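Local coordinates for protein Orf34 (Pseudomonas syringae pv. syringae, PDB 5KLP) that acetylates serine and threonine residues of host proteins, and lysine including its own, as a secreted bacterial effector with inositol hexakisphosphate as cofactor, at residues Arg22-Gln25 and Lys26-Leu30; Ser324-Gly327 and Phe328-Gln331; Ser220-Ser223 and Glu224-Arg228. The protein carries 10 engineered substitutions. One frame throughout, in Å; residues are numbered along the deposited sequence.

Contact 1: residues Arg22-Gln25 and Lys26-Leu30; sequences RLQQ and KINDL. With IHP (inositol hexakisphosphate), chain D.
The N-terminal helix 21-36 lines one side of the inositol hexakisphosphate pocket, and R22 and K26, one turn apart on it, reach the same phosphate of the ligand, P4. K26 makes the closer contact. Its NZ donates to IHP O44 at 2.7 Å and has a second, weak bond to IHP O24 at 3.5 Å. The chain of K26 is extended through chi2 and chi3 and bends only at its end (chi4 -89°), which turns the ammonium group onto the phosphate. R22 takes the third terminal oxygen. Its NH2 donates to IHP O34 at 3.2 Å, with an N-H...O angle of 154°, and the oxygen lies at the edge of the guanidinium, in its plane. Bends at chi2 and chi3 of R22 bring NH2 towards the phosphate. NH1 of R22 is bound by E294 in a salt bridge, which probably helps to fix the rotation of the group. R299 brings a further positive charge to the ligand. The backbone bonds are those of an alpha helix: I27 N to L23 O is 2.9 Å and N28 N to Q24 O is 2.8 Å, while K26 N to R22 O is weak. I27 and L30 are buried against L49 of helix 40-53 and L330 of helix 324-340. Within the turn, CG1 of I27 rests 3.5 Å from L23 O, and CB of K26 lies 3.4 Å from the same carbonyl oxygen.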
loop_
_atom_site.group_PDB
_atom_site.type_symbol
_atom_site.label_atom_id
_atom_site.label_comp_id
_atom_site.label_asym_id
_atom_site.label_seq_id
_atom_site.Cartn_x
_atom_site.Cartn_y
_atom_site.Cartn_z
ATOM N N ARG A 22 5.625 1.395 22.257
ATOM C CA ARG A 22 5.781 2.169 21.021
ATOM C C ARG A 22 4.451 2.718 20.524
ATOM O O ARG A 22 4.363 3.871 20.082
ATOM C CB ARG A 22 6.426 1.333 19.920
ATOM C CG ARG A 22 7.897 1.028 20.142
ATOM C CD ARG A 22 8.742 2.219 19.699
ATOM N NE ARG A 22 8.934 2.232 18.249
ATOM C CZ ARG A 22 9.669 1.361 17.561
ATOM N NH1 ARG A 22 10.305 0.376 18.179
ATOM N NH2 ARG A 22 9.761 1.479 16.241
ATOM N N LEU A 23 3.420 1.890 20.612
ATOM C CA LEU A 23 2.088 2.289 20.186
ATOM C C LEU A 23 1.502 3.323 21.138
ATOM O O LEU A 23 0.917 4.308 20.700
ATOM C CB LEU A 23 1.171 1.071 20.115
ATOM C CG LEU A 23 -0.149 1.172 19.351
ATOM C CD1 LEU A 23 0.038 1.727 17.944
ATOM C CD2 LEU A 23 -0.786 -0.209 19.304
ATOM N N GLN A 24 1.704 3.115 22.437
ATOM C CA GLN A 24 1.209 4.032 23.457
ATOM C C GLN A 24 1.806 5.425 23.285
ATOM O O GLN A 24 1.142 6.432 23.539
ATOM C CB GLN A 24 1.501 3.484 24.863
ATOM C CG GLN A 24 0.947 4.328 26.005
ATOM C CD GLN A 24 -0.566 4.474 25.962
ATOM O OE1 GLN A 24 -1.091 5.569 25.775
ATOM N NE2 GLN A 24 -1.270 3.377 26.147
ATOM N N GLN A 25 3.060 5.486 22.856
ATOM C CA GLN A 25 3.708 6.771 22.645
ATOM C C GLN A 25 3.035 7.481 21.466
ATOM O O GLN A 25 2.841 8.701 21.475
ATOM C CB GLN A 25 5.197 6.567 22.389
ATOM C CG GLN A 25 6.074 7.803 22.378
ATOM C CD GLN A 25 5.998 8.617 23.677
ATOM O OE1 GLN A 25 5.911 8.054 24.765
ATOM N NE2 GLN A 25 6.176 9.931 23.567
ATOM N N LYS A 26 2.660 6.713 20.449
ATOM C CA LYS A 26 1.956 7.314 19.323
ATOM C C LYS A 26 0.552 7.752 19.741
ATOM O O LYS A 26 0.057 8.770 19.272
ATOM C CB LYS A 26 1.906 6.364 18.132
ATOM C CG LYS A 26 3.263 6.128 17.489
ATOM C CD LYS A 26 3.123 5.217 16.286
ATOM C CE LYS A 26 4.449 5.003 15.561
ATOM N NZ LYS A 26 4.721 6.017 14.504
ATOM N N ILE A 27 -0.074 6.989 20.631
ATOM C CA ILE A 27 -1.359 7.378 21.207
ATOM C C ILE A 27 -1.213 8.694 21.987
ATOM O O ILE A 27 -1.983 9.638 21.789
ATOM C CB ILE A 27 -1.921 6.268 22.142
ATOM C CG1 ILE A 27 -2.408 5.078 21.316
ATOM C CG2 ILE A 27 -3.043 6.809 23.027
ATOM C CD1 ILE A 27 -2.729 3.862 22.139
ATOM N N ASN A 28 -0.228 8.749 22.877
ATOM C CA ASN A 28 -0.008 9.945 23.689
ATOM C C ASN A 28 0.342 11.194 22.862
ATOM O O ASN A 28 -0.037 12.311 23.212
ATOM C CB ASN A 28 1.077 9.675 24.724
ATOM C CG ASN A 28 0.659 8.607 25.722
ATOM O OD1 ASN A 28 -0.533 8.340 25.887
ATOM N ND2 ASN A 28 1.632 8.012 26.408
ATOM N N ASP A 29 1.080 11.002 21.777
ATOM C CA ASP A 29 1.429 12.105 20.894
ATOM C C ASP A 29 0.197 12.660 20.176
ATOM O O ASP A 29 0.104 13.863 19.938
ATOM C CB ASP A 29 2.487 11.671 19.878
ATOM C CG ASP A 29 3.858 11.492 20.506
ATOM O OD1 ASP A 29 4.089 12.053 21.598
ATOM O OD2 ASP A 29 4.711 10.806 19.902
ATOM N N LEU A 30 -0.745 11.789 19.823
ATOM C CA LEU A 30 -1.886 12.223 19.036
ATOM C C LEU A 30 -2.974 12.843 19.914
ATOM O O LEU A 30 -3.626 13.809 19.511
ATOM C CB LEU A 30 -2.470 11.058 18.226
ATOM C CG LEU A 30 -3.743 11.424 17.449
ATOM C CD1 LEU A 30 -3.491 12.601 16.505
ATOM C CD2 LEU A 30 -4.322 10.236 16.685
HETATM C C1 IHP D . 8.556 9.106 9.859
HETATM C C2 IHP D . 7.767 7.796 9.405
HETATM C C3 IHP D . 7.590 6.538 10.339
HETATM C C4 IHP D . 8.367 6.652 11.733
HETATM C C5 IHP D . 9.514 7.640 11.836
HETATM C C6 IHP D . 8.929 8.973 11.389
HETATM O O11 IHP D . 9.571 9.382 9.081
HETATM P P1 IHP D . 9.921 10.761 8.161
HETATM O O21 IHP D . 10.536 10.350 6.825
HETATM O O31 IHP D . 10.932 11.638 8.907
HETATM O O41 IHP D . 8.720 11.638 7.850
HETATM O O12 IHP D . 8.074 7.400 8.123
HETATM P P2 IHP D . 6.836 7.460 6.984
HETATM O O22 IHP D . 6.318 8.908 6.855
HETATM O O32 IHP D . 7.229 6.956 5.591
HETATM O O42 IHP D . 5.636 6.641 7.519
HETATM O O13 IHP D . 8.001 5.541 9.662
HETATM P P3 IHP D . 7.327 4.114 9.071
HETATM O O23 IHP D . 6.143 4.210 8.108
HETATM O O33 IHP D . 8.581 3.734 8.287
HETATM O O43 IHP D . 7.010 3.080 10.148
HETATM O O14 IHP D . 8.766 5.453 12.180
HETATM P P4 IHP D . 7.938 4.601 13.283
HETATM O O24 IHP D . 6.739 3.884 12.658
HETATM O O34 IHP D . 8.831 3.572 14.007
HETATM O O44 IHP D . 7.381 5.529 14.378
HETATM O O15 IHP D . 10.677 7.270 11.276
HETATM P P5 IHP D . 12.084 6.922 12.175
HETATM O O25 IHP D . 11.754 6.776 13.665
HETATM O O35 IHP D . 12.722 5.585 11.705
HETATM O O45 IHP D . 13.146 8.018 12.046
HETATM O O16 IHP D . 9.715 9.979 11.768
HETATM P P6 IHP D . 9.187 11.452 12.243
HETATM O O26 IHP D . 7.889 11.319 13.038
HETATM O O36 IHP D . 10.233 12.167 13.119
HETATM O O46 IHP D . 8.926 12.353 11.031
#

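Contact 2: residues Ser324-Gly327 and Phe328-Gln331; sequences SIDG and FRLQ. With IHP (inositol hexakisphosphate), chain D.
F328 and I325 meet in the first turns of helix 324-340, one flank of which faces the inositol hexakisphosphate pocket. I325 and R329 touch helix 189-202, while R329 and L330 touch helix 40-53. CD1 of I325 approaches CD2 of F328 at 4.1 Å, obliquely to the ring. F328 has CG anti to its backbone N (chi1 175°), which swings the ring towards the pocket, where IHP O42 lies at its edge, 3.4 Å from CE1. Q331, one turn on from G327, uses the same oxygen: NE2 donates to IHP O42 at 3.0 Å, nearly straight at 165°. Its side chain is extended beyond CG (chi2 -173°), which carries the amide to the phosphate. G327 has no side chain, and CD of K26 from helix 21-36 packs on its carbonyl oxygen. Away from the ligand, the side chains of D326 and R329 run alongside each other. A bend at chi3 turns the guanidinium of R329 back towards D326, but a direct pairing of the two is doubtful in the model. The sounder salt bridges are those of D326 with R51 and of R329 with D65 and D188. CG of L330 sits 3.2 Å from D326 O. That carbonyl oxygen accepts from L330 N and from a water. The water in turn accepts from NE of R329 at 2.8 Å.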
loop_
_atom_site.group_PDB
_atom_site.type_symbol
_atom_site.label_atom_id
_atom_site.label_comp_id
_atom_site.label_asym_id
_atom_site.label_seq_id
_atom_site.Cartn_x
_atom_site.Cartn_y
_atom_site.Cartn_z
ATOM N N SER A 324 1.305 -2.226 14.235
ATOM C CA SER A 324 2.098 -1.157 13.628
ATOM C C SER A 324 1.313 -0.252 12.656
ATOM O O SER A 324 1.508 0.966 12.655
ATOM C CB SER A 324 3.312 -1.763 12.908
ATOM O OG SER A 324 4.119 -0.757 12.324
ATOM N N ILE A 325 0.440 -0.835 11.830
ATOM C CA ILE A 325 -0.297 -0.047 10.836
ATOM C C ILE A 325 -1.275 0.906 11.531
ATOM O O ILE A 325 -1.551 1.999 11.038
ATOM C CB ILE A 325 -1.059 -0.937 9.821
ATOM C CG1 ILE A 325 -1.511 -0.107 8.614
ATOM C CG2 ILE A 325 -2.267 -1.626 10.472
ATOM C CD1 ILE A 325 -0.382 0.545 7.828
ATOM N N ASP A 326 -1.759 0.502 12.695
ATOM C CA ASP A 326 -2.656 1.351 13.485
ATOM C C ASP A 326 -1.866 2.523 14.061
ATOM O O ASP A 326 -2.393 3.628 14.227
ATOM C CB ASP A 326 -3.324 0.507 14.572
ATOM C CG ASP A 326 -4.101 -0.679 13.978
ATOM O OD1 ASP A 326 -4.939 -0.477 13.055
ATOM O OD2 ASP A 326 -3.817 -1.823 14.375
ATOM N N GLY A 327 -0.583 2.286 14.317
ATOM C CA GLY A 327 0.328 3.346 14.711
ATOM C C GLY A 327 0.560 4.331 13.573
ATOM O O GLY A 327 0.621 5.542 13.789
ATOM N N PHE A 328 0.697 3.811 12.356
ATOM C CA PHE A 328 0.853 4.670 11.190
ATOM C C PHE A 328 -0.371 5.594 11.032
ATOM O O PHE A 328 -0.229 6.768 10.705
ATOM C CB PHE A 328 1.078 3.831 9.920
ATOM C CG PHE A 328 1.130 4.655 8.657
ATOM C CD1 PHE A 328 2.208 5.491 8.401
ATOM C CD2 PHE A 328 0.077 4.632 7.758
ATOM C CE1 PHE A 328 2.247 6.274 7.250
ATOM C CE2 PHE A 328 0.103 5.412 6.616
ATOM C CZ PHE A 328 1.192 6.236 6.359
ATOM N N ARG A 329 -1.567 5.067 11.283
ATOM C CA ARG A 329 -2.777 5.884 11.170
ATOM C C ARG A 329 -2.747 7.047 12.163
ATOM O O ARG A 329 -3.101 8.160 11.804
ATOM C CB ARG A 329 -4.042 5.046 11.370
ATOM C CG ARG A 329 -5.353 5.846 11.227
ATOM C CD ARG A 329 -6.546 4.886 11.080
ATOM N NE ARG A 329 -6.249 3.679 11.825
ATOM C CZ ARG A 329 -6.331 2.439 11.363
ATOM N NH1 ARG A 329 -6.757 2.169 10.135
ATOM N NH2 ARG A 329 -5.992 1.460 12.168
ATOM N N LEU A 330 -2.331 6.779 13.400
ATOM C CA LEU A 330 -2.190 7.815 14.417
ATOM C C LEU A 330 -1.198 8.889 13.956
ATOM O O LEU A 330 -1.411 10.085 14.153
ATOM C CB LEU A 330 -1.728 7.194 15.740
ATOM C CG LEU A 330 -2.655 6.105 16.308
ATOM C CD1 LEU A 330 -2.128 5.582 17.635
ATOM C CD2 LEU A 330 -4.082 6.618 16.478
ATOM N N GLN A 331 -0.103 8.445 13.351
ATOM C CA GLN A 331 0.910 9.347 12.819
ATOM C C GLN A 331 0.340 10.269 11.743
ATOM O O GLN A 331 0.624 11.475 11.727
ATOM C CB GLN A 331 2.077 8.541 12.249
ATOM C CG GLN A 331 3.002 9.337 11.368
ATOM C CD GLN A 331 4.034 8.451 10.688
ATOM O OE1 GLN A 331 4.995 8.000 11.316
ATOM N NE2 GLN A 331 3.811 8.161 9.406
HETATM C C1 IHP D . 8.556 9.106 9.859
HETATM C C2 IHP D . 7.767 7.796 9.405
HETATM C C3 IHP D . 7.590 6.538 10.339
HETATM C C4 IHP D . 8.367 6.652 11.733
HETATM C C5 IHP D . 9.514 7.640 11.836
HETATM C C6 IHP D . 8.929 8.973 11.389
HETATM O O11 IHP D . 9.571 9.382 9.081
HETATM P P1 IHP D . 9.921 10.761 8.161
HETATM O O21 IHP D . 10.536 10.350 6.825
HETATM O O31 IHP D . 10.932 11.638 8.907
HETATM O O41 IHP D . 8.720 11.638 7.850
HETATM O O12 IHP D . 8.074 7.400 8.123
HETATM P P2 IHP D . 6.836 7.460 6.984
HETATM O O22 IHP D . 6.318 8.908 6.855
HETATM O O32 IHP D . 7.229 6.956 5.591
HETATM O O42 IHP D . 5.636 6.641 7.519
HETATM O O13 IHP D . 8.001 5.541 9.662
HETATM P P3 IHP D . 7.327 4.114 9.071
HETATM O O23 IHP D . 6.143 4.210 8.108
HETATM O O33 IHP D . 8.581 3.734 8.287
HETATM O O43 IHP D . 7.010 3.080 10.148
HETATM O O14 IHP D . 8.766 5.453 12.180
HETATM P P4 IHP D . 7.938 4.601 13.283
HETATM O O24 IHP D . 6.739 3.884 12.658
HETATM O O34 IHP D . 8.831 3.572 14.007
HETATM O O44 IHP D . 7.381 5.529 14.378
HETATM O O15 IHP D . 10.677 7.270 11.276
HETATM P P5 IHP D . 12.084 6.922 12.175
HETATM O O25 IHP D . 11.754 6.776 13.665
HETATM O O35 IHP D . 12.722 5.585 11.705
HETATM O O45 IHP D . 13.146 8.018 12.046
HETATM O O16 IHP D . 9.715 9.979 11.768
HETATM P P6 IHP D . 9.187 11.452 12.243
HETATM O O26 IHP D . 7.889 11.319 13.038
HETATM O O36 IHP D . 10.233 12.167 13.119
HETATM O O46 IHP D . 8.926 12.353 11.031
HETATM O O HOH W 1 -5.462 3.525 14.555
#

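Contact 3: residues Ser220-Ser223 and Glu224-Arg228; sequences STES and ESRAR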
loop_
_atom_site.group_PDB
_atom_site.type_symbol
_atom_site.label_atom_id
_atom_site.label_comp_id
_atom_site.label_asym_id
_atom_site.label_seq_id
_atom_site.Cartn_x
_atom_site.Cartn_y
_atom_site.Cartn_z
ATOM N N SER A 220 11.617 -7.697 -13.238
ATOM C CA SER A 220 12.684 -8.502 -12.664
ATOM C C SER A 220 12.123 -9.531 -11.671
ATOM O O SER A 220 11.143 -9.261 -10.963
ATOM C CB SER A 220 13.732 -7.606 -11.996
ATOM O OG SER A 220 14.691 -8.379 -11.298
ATOM N N THR A 221 12.733 -10.718 -11.691
ATOM C CA THR A 221 12.433 -11.869 -10.822
ATOM C C THR A 221 11.112 -12.564 -11.145
ATOM O O THR A 221 10.785 -13.583 -10.530
ATOM C CB THR A 221 12.397 -11.494 -9.308
ATOM O OG1 THR A 221 11.166 -10.825 -9.000
ATOM C CG2 THR A 221 13.590 -10.620 -8.906
ATOM N N GLU A 222 10.372 -12.052 -12.122
ATOM C CA GLU A 222 9.016 -12.544 -12.340
ATOM C C GLU A 222 8.969 -14.039 -12.606
ATOM O O GLU A 222 8.061 -14.721 -12.133
ATOM C CB GLU A 222 8.326 -11.802 -13.484
ATOM C CG GLU A 222 6.872 -12.235 -13.649
ATOM C CD GLU A 222 6.142 -11.488 -14.744
ATOM O OE1 GLU A 222 6.807 -10.793 -15.545
ATOM O OE2 GLU A 222 4.897 -11.584 -14.790
ATOM N N SER A 223 9.966 -14.545 -13.327
ATOM C CA SER A 223 10.027 -15.962 -13.671
ATOM C C SER A 223 9.974 -16.899 -12.452
ATOM O O SER A 223 9.513 -18.030 -12.576
ATOM C CB SER A 223 11.298 -16.245 -14.480
ATOM O OG SER A 223 12.456 -15.876 -13.751
ATOM N N GLU A 224 10.454 -16.450 -11.292
ATOM C CA GLU A 224 10.311 -17.228 -10.046
ATOM C C GLU A 224 9.293 -16.612 -9.072
ATOM O O GLU A 224 8.628 -17.325 -8.320
ATOM C CB GLU A 224 11.657 -17.402 -9.341
ATOM C CG GLU A 224 12.391 -16.108 -9.078
ATOM C CD GLU A 224 13.667 -16.000 -9.882
ATOM O OE1 GLU A 224 13.933 -16.907 -10.704
ATOM O OE2 GLU A 224 14.402 -15.005 -9.697
ATOM N N SER A 225 9.199 -15.285 -9.066
ATOM C CA SER A 225 8.444 -14.586 -8.029
ATOM C C SER A 225 6.932 -14.720 -8.207
ATOM O O SER A 225 6.194 -14.818 -7.229
ATOM C CB SER A 225 8.834 -13.102 -8.003
ATOM O OG SER A 225 8.234 -12.434 -6.901
ATOM N N ARG A 226 6.475 -14.721 -9.456
ATOM C CA ARG A 226 5.040 -14.787 -9.742
ATOM C C ARG A 226 4.418 -16.057 -9.158
ATOM O O ARG A 226 3.301 -16.035 -8.644
ATOM C CB ARG A 226 4.805 -14.709 -11.252
ATOM C CG ARG A 226 3.347 -14.729 -11.676
ATOM C CD ARG A 226 3.244 -14.316 -13.135
ATOM N NE ARG A 226 1.879 -14.360 -13.624
ATOM C CZ ARG A 226 1.342 -13.449 -14.430
ATOM N NH1 ARG A 226 2.073 -12.415 -14.843
ATOM N NH2 ARG A 226 0.077 -13.573 -14.816
ATOM N N ALA A 227 5.165 -17.159 -9.224
ATOM C CA ALA A 227 4.701 -18.446 -8.713
ATOM C C ALA A 227 4.525 -18.436 -7.185
ATOM O O ALA A 227 3.833 -19.288 -6.633
ATOM C CB ALA A 227 5.683 -19.570 -9.127
ATOM N N ARG A 228 5.162 -17.479 -6.510
ATOM C CA ARG A 228 5.089 -17.378 -5.055
ATOM C C ARG A 228 3.862 -16.583 -4.577
ATOM O O ARG A 228 3.591 -16.502 -3.385
ATOM C CB ARG A 228 6.367 -16.717 -4.510
ATOM C CG ARG A 228 7.632 -17.542 -4.711
ATOM C CD ARG A 228 8.890 -16.694 -4.492
ATOM N NE ARG A 228 10.096 -17.412 -4.893
ATOM C CZ ARG A 228 11.180 -16.850 -5.420
ATOM N NH1 ARG A 228 11.232 -15.538 -5.614
ATOM N NH2 ARG A 228 12.223 -17.604 -5.748
#
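The carbonyl oxygen of T221 is gripped twice at the start of the short helix 222-225, by S225 N at 2.7 Å and by E224 N at 3.0 Å. The two bonds differ in direction. S225 N is only slightly tilted from the carbonyl plane, whereas E224 N stands 42° out of it. T221 is the N-cap residue, but its side chain makes no capping bond. OG1 of T221 turns back instead to S220 O at 2.5 Å and also rests 3.4 Å from CB of S225. E222 and R226 form an i to i+4 salt bridge on one flank of the turn. Both side chains leave with CG anti to the backbone N (chi1 -176° and -178°) and run extended side by side. Outside partners hold both groups as well: H248 and A249 bind the carboxylate of E222, and E235 and A247 bind the guanidinium of R226. The buried hydroxyl of S225 is bonded to D254 and F251. The turn is thereby tied to strand 248-251 and helices 230-238 and 252-255, far from the annotated sites. In the salt bridge, NH1 of R226 meets OE2 of E222 at 2.9 Å, in the guanidinium plane and nearly along the C-O axis of the carboxylate.

Overall arrangement
Contacts 1 and 2 are neighbours, with centres about 9 Å apart. Helix 21-36 packs on the start of helix 324-340. L23 CD1 meets G327 CA at 3.6 Å, and L30 CD2 meets L330 CD2 at 3.6 Å. Both contacts belong to the cofactor site, but touch different phosphates: contact 1 P4 and contact 2 P2. K199, K202, K262, S287 and H290 bind the ligand too. The catalytic residues H123, E143 and C189 lie in none of the three contacts. Contact 3 lies on the opposite side of the chain's centre. Its centre is about 31 Å from that of contact 2 and about 39 Å from that of contact 1, and it touches neither.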